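Metallo-beta-lactamase (Simiduia agarivorans, PDB 6MFI) probably hydrolyses the ring of beta-lactam antibiotics as a zinc-dependent B3 metallo-beta-lactamase. Local coordinates at residues 205-217 with 241-253. Residues are numbered along the deposited sequence; the frame is centred on the assembly and turned at random.
Sequences CTTLVYADSLSPV and LADLECDLLLTPH. With ZN (zinc ion), chain B.
Thr207 and Asp247 form two hydrogen bonds. Thr207 N donates to Asp247 OD2 (3.0 Å) on its anti side. Asp247 N returns a bond to Thr207 O. That oxygen also accepts from Leu248 N, so two donors grip it. With CG beside its own backbone N (chi1 -54°), Asp247 can turn its carboxylate back to Thr207. OD2 accepts a further hydrogen bond from a water that also donates to Cys205 O.

Val209 N donates to Leu248 O (2.9 Å), and Leu250 N to Val209 O. Ala211 N reaches Leu250 O only weakly, at an N-H...O angle of 124°. These bonds pair the parallel strands 206-210 and 248-250, which helix 228-242 connects as a beta-alpha-beta unit at one edge of a sheet in the metallo-beta-lactamase fold. On the side facing the helix end, Leu241 CD1 sits against Val209 CG1 and Ala211 CB, both at 3.9 Å. On the other face Tyr210 turns its ring edge to Leu250 CB, and its OH hydrogen-bonds to Asp79.

A water links Ser213 OG to His253 N, from which it accepts (3.0 Å). Ser213 OG also lies at the edge of the His253 ring, 3.5 Å from CD2. His253 NE2 binds a zinc ion at 2.1 Å, together with Asp114, His115 and a water. Asp212 OD1 hydrogen-bonds to His110, a ligand of the other zinc, and its OD2 accepts from Leu214 N in an Asx turn.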
ATOM      1  N   CYS A 205     -13.117  11.599  14.553  1.00 56.43           N
ATOM      2  CA  CYS A 205     -12.067  10.631  14.257  1.00 53.67           C
ATOM      3  C   CYS A 205     -11.135  11.140  13.163  1.00 50.02           C
ATOM      4  O   CYS A 205     -11.174  12.312  12.793  1.00 50.88           O
ATOM      5  CB  CYS A 205     -12.675   9.290  13.841  1.00 52.88           C
ATOM      6  SG  CYS A 205     -13.760   8.535  15.072  1.00 55.78           S
ATOM      7  N   THR A 206     -10.297  10.243  12.649  1.00 45.04           N
ATOM      8  CA  THR A 206      -9.339  10.561  11.601  1.00 39.98           C
ATOM      9  C   THR A 206      -9.547   9.620  10.423  1.00 34.16           C
ATOM     10  O   THR A 206      -9.727   8.412  10.606  1.00 32.27           O
ATOM     11  CB  THR A 206      -7.897  10.447  12.115  1.00 40.06           C
ATOM     12  OG1 THR A 206      -7.714  11.329  13.230  1.00 42.99           O
ATOM     13  CG2 THR A 206      -6.905  10.816  11.021  1.00 38.03           C
ATOM     14  N   THR A 207      -9.530  10.179   9.215  1.00 31.02           N
ATOM     15  CA  THR A 207      -9.683   9.406   7.987  1.00 27.44           C
ATOM     16  C   THR A 207      -8.299   9.166   7.393  1.00 24.68           C
ATOM     17  O   THR A 207      -7.620  10.112   6.976  1.00 22.24           O
ATOM     18  CB  THR A 207     -10.589  10.127   6.992  1.00 27.25           C
ATOM     19  OG1 THR A 207     -11.863  10.378   7.597  1.00 29.05           O
ATOM     20  CG2 THR A 207     -10.790   9.275   5.753  1.00 25.30           C
ATOM     21  N   LEU A 208      -7.883   7.904   7.357  1.00 22.63           N
ATOM     22  CA  LEU A 208      -6.592   7.515   6.810  1.00 20.29           C
ATOM     23  C   LEU A 208      -6.771   6.985   5.394  1.00 18.06           C
ATOM     24  O   LEU A 208      -7.760   6.313   5.092  1.00 17.64           O
ATOM     25  CB  LEU A 208      -5.921   6.451   7.683  1.00 20.44           C
ATOM     26  CG  LEU A 208      -5.260   6.887   8.995  1.00 22.44           C
ATOM     27  CD1 LEU A 208      -6.292   7.245  10.057  1.00 24.67           C
ATOM     28  CD2 LEU A 208      -4.323   5.802   9.505  1.00 20.36           C
ATOM     29  N   VAL A 209      -5.808   7.291   4.528  1.00 16.84           N
ATOM     30  CA  VAL A 209      -5.828   6.840   3.142  1.00 15.81           C
ATOM     31  C   VAL A 209      -4.481   6.207   2.827  1.00 14.84           C
ATOM     32  O   VAL A 209      -3.434   6.840   3.009  1.00 15.05           O
ATOM     33  CB  VAL A 209      -6.130   7.984   2.160  1.00 16.59           C
ATOM     34  CG1 VAL A 209      -5.880   7.533   0.730  1.00 15.70           C
ATOM     35  CG2 VAL A 209      -7.565   8.464   2.329  1.00 17.88           C
ATOM     36  N   TYR A 210      -4.509   4.959   2.359  1.00 14.18           N
ATOM     37  CA  TYR A 210      -3.306   4.241   1.942  1.00 14.26           C
ATOM     38  C   TYR A 210      -3.201   4.363   0.424  1.00 14.26           C
ATOM     39  O   TYR A 210      -3.579   3.468  -0.332  1.00 13.94           O
ATOM     40  CB  TYR A 210      -3.368   2.789   2.406  1.00 13.92           C
ATOM     41  CG  TYR A 210      -2.077   2.017   2.246  1.00 13.28           C
ATOM     42  CD1 TYR A 210      -0.885   2.496   2.773  1.00 13.55           C
ATOM     43  CD2 TYR A 210      -2.057   0.798   1.582  1.00 12.42           C
ATOM     44  CE1 TYR A 210       0.295   1.784   2.632  1.00 13.26           C
ATOM     45  CE2 TYR A 210      -0.885   0.081   1.437  1.00 12.10           C
ATOM     46  CZ  TYR A 210       0.287   0.577   1.964  1.00 12.52           C
ATOM     47  OH  TYR A 210       1.451  -0.140   1.820  1.00 12.95           O
ATOM     48  N   ALA A 211      -2.683   5.505  -0.021  1.00 15.20           N
ATOM     49  CA  ALA A 211      -2.608   5.808  -1.443  1.00 15.37           C
ATOM     50  C   ALA A 211      -1.485   5.021  -2.107  1.00 15.16           C
ATOM     51  O   ALA A 211      -0.376   4.923  -1.574  1.00 15.71           O
ATOM     52  CB  ALA A 211      -2.393   7.306  -1.659  1.00 16.46           C
ATOM     53  N   ASP A 212      -1.781   4.470  -3.282  1.00 17.81           N
ATOM     54  CA  ASP A 212      -0.816   3.667  -4.016  1.00 17.55           C
ATOM     55  C   ASP A 212       0.369   4.527  -4.461  1.00 16.92           C
ATOM     56  O   ASP A 212       0.330   5.759  -4.427  1.00 17.35           O
ATOM     57  CB  ASP A 212      -1.487   3.007  -5.221  1.00 18.83           C
ATOM     58  CG  ASP A 212      -0.587   2.001  -5.915  1.00 19.80           C
ATOM     59  OD1 ASP A 212      -0.313   0.939  -5.319  1.00 19.67           O
ATOM     60  OD2 ASP A 212      -0.151   2.276  -7.053  1.00 20.71           O
ATOM     61  N   SER A 213       1.441   3.846  -4.879  1.00 16.50           N
ATOM     62  CA  SER A 213       2.644   4.539  -5.333  1.00 16.20           C
ATOM     63  C   SER A 213       2.326   5.516  -6.459  1.00 16.77           C
ATOM     64  O   SER A 213       2.793   6.661  -6.450  1.00 16.97           O
ATOM     65  CB  SER A 213       3.697   3.523  -5.773  1.00 15.79           C
ATOM     66  OG  SER A 213       4.001   2.625  -4.720  1.00 14.74           O
ATOM     67  N   LEU A 214       1.537   5.079  -7.439  1.00 17.47           N
ATOM     68  CA  LEU A 214       1.046   5.918  -8.529  1.00 18.77           C
ATOM     69  C   LEU A 214       2.167   6.513  -9.374  1.00 19.42           C
ATOM     70  O   LEU A 214       1.901   7.360 -10.234  1.00 20.38           O
ATOM     71  CB  LEU A 214       0.146   7.041  -7.997  1.00 19.27           C
ATOM     72  CG  LEU A 214      -1.156   6.599  -7.326  1.00 19.70           C
ATOM     73  CD1 LEU A 214      -2.037   7.794  -7.047  1.00 20.71           C
ATOM     74  CD2 LEU A 214      -1.893   5.596  -8.187  1.00 20.21           C
ATOM     75  N   SER A 215       3.413   6.087  -9.164  1.00 19.67           N
ATOM     76  CA  SER A 215       4.551   6.689  -9.843  1.00 20.80           C
ATOM     77  C   SER A 215       4.567   6.291 -11.317  1.00 22.12           C
ATOM     78  O   SER A 215       4.370   5.118 -11.647  1.00 21.24           O
ATOM     79  CB  SER A 215       5.859   6.263  -9.181  1.00 20.96           C
ATOM     80  OG  SER A 215       5.916   4.853  -9.053  1.00 21.03           O
ATOM     81  N   PRO A 216       4.803   7.258 -12.219  1.00 24.52           N
ATOM     82  CA  PRO A 216       4.955   6.999 -13.658  1.00 26.94           C
ATOM     83  C   PRO A 216       6.293   6.353 -14.021  1.00 28.41           C
ATOM     84  O   PRO A 216       7.006   6.810 -14.918  1.00 30.12           O
ATOM     85  CB  PRO A 216       4.820   8.397 -14.268  1.00 27.73           C
ATOM     86  CG  PRO A 216       5.314   9.317 -13.197  1.00 26.99           C
ATOM     87  CD  PRO A 216       4.902   8.690 -11.894  1.00 25.20           C
ATOM     88  N   VAL A 217       6.645   5.294 -13.300  1.00 28.34           N
ATOM     89  CA  VAL A 217       7.858   4.540 -13.553  1.00 29.16           C
ATOM     90  C   VAL A 217       7.471   3.262 -14.283  1.00 29.69           C
ATOM     91  O   VAL A 217       6.343   2.768 -14.181  1.00 29.11           O
ATOM     92  CB  VAL A 217       8.624   4.234 -12.243  1.00 28.62           C
ATOM     93  CG1 VAL A 217       7.917   3.140 -11.454  1.00 27.73           C
ATOM     94  CG2 VAL A 217      10.072   3.866 -12.528  1.00 29.29           C
ATOM     95  N   LEU A 241      -8.449  10.361  -6.137  1.00 27.39           N
ATOM     96  CA  LEU A 241      -7.660  10.345  -4.908  1.00 26.11           C
ATOM     97  C   LEU A 241      -7.517  11.744  -4.319  1.00 27.22           C
ATOM     98  O   LEU A 241      -7.535  11.912  -3.094  1.00 26.81           O
ATOM     99  CB  LEU A 241      -6.283   9.738  -5.175  1.00 24.86           C
ATOM    100  CG  LEU A 241      -5.264   9.875  -4.040  1.00 23.69           C
ATOM    101  CD1 LEU A 241      -5.648   8.993  -2.860  1.00 23.07           C
ATOM    102  CD2 LEU A 241      -3.859   9.559  -4.521  1.00 22.90           C
ATOM    103  N   ALA A 242      -7.380  12.760  -5.174  1.00 29.29           N
ATOM    104  CA  ALA A 242      -7.168  14.117  -4.685  1.00 31.16           C
ATOM    105  C   ALA A 242      -8.386  14.654  -3.942  1.00 32.82           C
ATOM    106  O   ALA A 242      -8.241  15.495  -3.047  1.00 33.18           O
ATOM    107  CB  ALA A 242      -6.810  15.045  -5.845  1.00 32.99           C
ATOM    108  N   ASP A 243      -9.582  14.182  -4.288  1.00 34.14           N
ATOM    109  CA  ASP A 243     -10.818  14.693  -3.711  1.00 36.32           C
ATOM    110  C   ASP A 243     -11.371  13.801  -2.606  1.00 35.52           C
ATOM    111  O   ASP A 243     -12.468  14.066  -2.101  1.00 36.90           O
ATOM    112  CB  ASP A 243     -11.870  14.879  -4.805  1.00 38.33           C
ATOM    113  CG  ASP A 243     -12.720  16.115  -4.589  1.00 41.55           C
ATOM    114  OD1 ASP A 243     -12.272  17.025  -3.861  1.00 42.03           O
ATOM    115  OD2 ASP A 243     -13.836  16.177  -5.145  1.00 43.43           O
ATOM    116  N   LEU A 244     -10.647  12.755  -2.219  1.00 33.29           N
ATOM    117  CA  LEU A 244     -11.114  11.880  -1.155  1.00 31.90           C
ATOM    118  C   LEU A 244     -11.014  12.573   0.198  1.00 31.82           C
ATOM    119  O   LEU A 244     -10.121  13.391   0.439  1.00 31.71           O
ATOM    120  CB  LEU A 244     -10.298  10.586  -1.126  1.00 30.07           C
ATOM    121  CG  LEU A 244     -10.498   9.576  -2.256  1.00 30.17           C
ATOM    122  CD1 LEU A 244      -9.584   8.376  -2.065  1.00 28.51           C
ATOM    123  CD2 LEU A 244     -11.951   9.142  -2.337  1.00 31.63           C
ATOM    124  N   GLU A 245     -11.952  12.247   1.084  1.00 32.04           N
ATOM    125  CA  GLU A 245     -11.806  12.619   2.484  1.00 32.14           C
ATOM    126  C   GLU A 245     -10.543  11.969   3.029  1.00 29.95           C
ATOM    127  O   GLU A 245     -10.394  10.744   2.972  1.00 28.90           O
ATOM    128  CB  GLU A 245     -13.032  12.185   3.286  1.00 33.45           C
ATOM    129  CG  GLU A 245     -13.168  12.881   4.631  1.00 34.40           C
ATOM    130  CD  GLU A 245     -13.411  14.373   4.499  1.00 36.37           C
ATOM    131  OE1 GLU A 245     -14.006  14.794   3.484  1.00 37.64           O
ATOM    132  OE2 GLU A 245     -13.004  15.126   5.408  1.00 36.74           O
ATOM    133  N   CYS A 246      -9.625  12.786   3.536  1.00 29.52           N
ATOM    134  CA  CYS A 246      -8.261  12.315   3.748  1.00 28.06           C
ATOM    135  C   CYS A 246      -7.572  13.235   4.747  1.00 28.13           C
ATOM    136  O   CYS A 246      -7.208  14.362   4.400  1.00 29.31           O
ATOM    137  CB  CYS A 246      -7.521  12.275   2.417  1.00 28.17           C
ATOM    138  SG  CYS A 246      -5.757  11.944   2.472  1.00 27.32           S
ATOM    139  N   ASP A 247      -7.399  12.755   5.978  1.00 27.22           N
ATOM    140  CA  ASP A 247      -6.686  13.501   7.007  1.00 27.58           C
ATOM    141  C   ASP A 247      -5.262  13.011   7.219  1.00 25.66           C
ATOM    142  O   ASP A 247      -4.383  13.818   7.533  1.00 26.04           O
ATOM    143  CB  ASP A 247      -7.442  13.430   8.338  1.00 28.40           C
ATOM    144  CG  ASP A 247      -8.885  13.873   8.216  1.00 30.28           C
ATOM    145  OD1 ASP A 247      -9.137  14.929   7.598  1.00 31.73           O
ATOM    146  OD2 ASP A 247      -9.770  13.165   8.740  1.00 30.32           O
ATOM    147  N   LEU A 248      -5.016  11.712   7.051  1.00 23.72           N
ATOM    148  CA  LEU A 248      -3.699  11.121   7.244  1.00 22.44           C
ATOM    149  C   LEU A 248      -3.360  10.284   6.019  1.00 21.39           C
ATOM    150  O   LEU A 248      -4.197   9.510   5.546  1.00 21.76           O
ATOM    151  CB  LEU A 248      -3.663  10.263   8.516  1.00 21.72           C
ATOM    152  CG  LEU A 248      -2.308   9.934   9.149  1.00 20.77           C
ATOM    153  CD1 LEU A 248      -2.476   9.687  10.637  1.00 20.77           C
ATOM    154  CD2 LEU A 248      -1.659   8.727   8.484  1.00 19.68           C
ATOM    155  N   LEU A 249      -2.140  10.439   5.513  1.00 20.31           N
ATOM    156  CA  LEU A 249      -1.705   9.776   4.291  1.00 19.16           C
ATOM    157  C   LEU A 249      -0.627   8.743   4.596  1.00 17.02           C
ATOM    158  O   LEU A 249       0.297   9.004   5.372  1.00 16.79           O
ATOM    159  CB  LEU A 249      -1.174  10.792   3.273  1.00 20.17           C
ATOM    160  CG  LEU A 249      -0.787  10.234   1.902  1.00 20.68           C
ATOM    161  CD1 LEU A 249      -2.020   9.789   1.134  1.00 21.23           C
ATOM    162  CD2 LEU A 249      -0.001  11.264   1.107  1.00 21.74           C
ATOM    163  N   LEU A 250      -0.755   7.571   3.977  1.00 15.64           N
ATOM    164  CA  LEU A 250       0.222   6.498   4.088  1.00 14.77           C
ATOM    165  C   LEU A 250       0.521   5.951   2.700  1.00 14.09           C
ATOM    166  O   LEU A 250      -0.355   5.905   1.833  1.00 14.53           O
ATOM    167  CB  LEU A 250      -0.278   5.370   5.001  1.00 14.43           C
ATOM    168  CG  LEU A 250      -0.343   5.686   6.497  1.00 15.16           C
ATOM    169  CD1 LEU A 250      -0.999   4.545   7.258  1.00 14.81           C
ATOM    170  CD2 LEU A 250       1.047   5.972   7.045  1.00 15.49           C
ATOM    171  N   THR A 251       1.767   5.535   2.495  1.00 13.57           N
ATOM    172  CA  THR A 251       2.217   5.087   1.186  1.00 13.75           C
ATOM    173  C   THR A 251       2.978   3.775   1.301  1.00 13.71           C
ATOM    174  O   THR A 251       3.680   3.543   2.290  1.00 14.03           O
ATOM    175  CB  THR A 251       3.116   6.139   0.521  1.00 14.16           C
ATOM    176  OG1 THR A 251       4.151   6.535   1.429  1.00 14.18           O
ATOM    177  CG2 THR A 251       2.298   7.361   0.126  1.00 14.65           C
ATOM    178  N   PRO A 252       2.852   2.894   0.299  1.00 13.31           N
ATOM    179  CA  PRO A 252       3.606   1.628   0.339  1.00 13.02           C
ATOM    180  C   PRO A 252       5.107   1.831   0.420  1.00 13.87           C
ATOM    181  O   PRO A 252       5.805   1.041   1.067  1.00 13.58           O
ATOM    182  CB  PRO A 252       3.189   0.935  -0.964  1.00 13.46           C
ATOM    183  CG  PRO A 252       1.870   1.535  -1.304  1.00 13.58           C
ATOM    184  CD  PRO A 252       1.949   2.961  -0.861  1.00 13.51           C
ATOM    185  N   HIS A 253       5.627   2.865  -0.237  1.00 14.99           N
ATOM    186  CA  HIS A 253       6.976   3.333   0.028  1.00 16.04           C
ATOM    187  C   HIS A 253       6.869   4.496   0.999  1.00 14.79           C
ATOM    188  O   HIS A 253       6.365   5.563   0.616  1.00 14.79           O
ATOM    189  CB  HIS A 253       7.669   3.769  -1.261  1.00 18.97           C
ATOM    190  CG  HIS A 253       7.870   2.657  -2.242  1.00 21.92           C
ATOM    191  ND1 HIS A 253       8.934   1.784  -2.170  1.00 22.82           N
ATOM    192  CD2 HIS A 253       7.141   2.274  -3.317  1.00 22.69           C
ATOM    193  CE1 HIS A 253       8.852   0.911  -3.159  1.00 23.30           C
ATOM    194  NE2 HIS A 253       7.773   1.187  -3.870  1.00 23.52           N
TER
HETATM  195 ZN    ZN B 401       7.090  -0.457  -4.976  1.00 10.69          ZN
HETATM  196  O   HOH W   1     -10.818  14.429  10.823  1.00 43.80           O
HETATM  197  O   HOH W   2       4.552   4.486  -2.564  1.00 13.74           O
HETATM  198  O   HOH W   3       7.134  -0.944  -6.901  1.00 11.01           O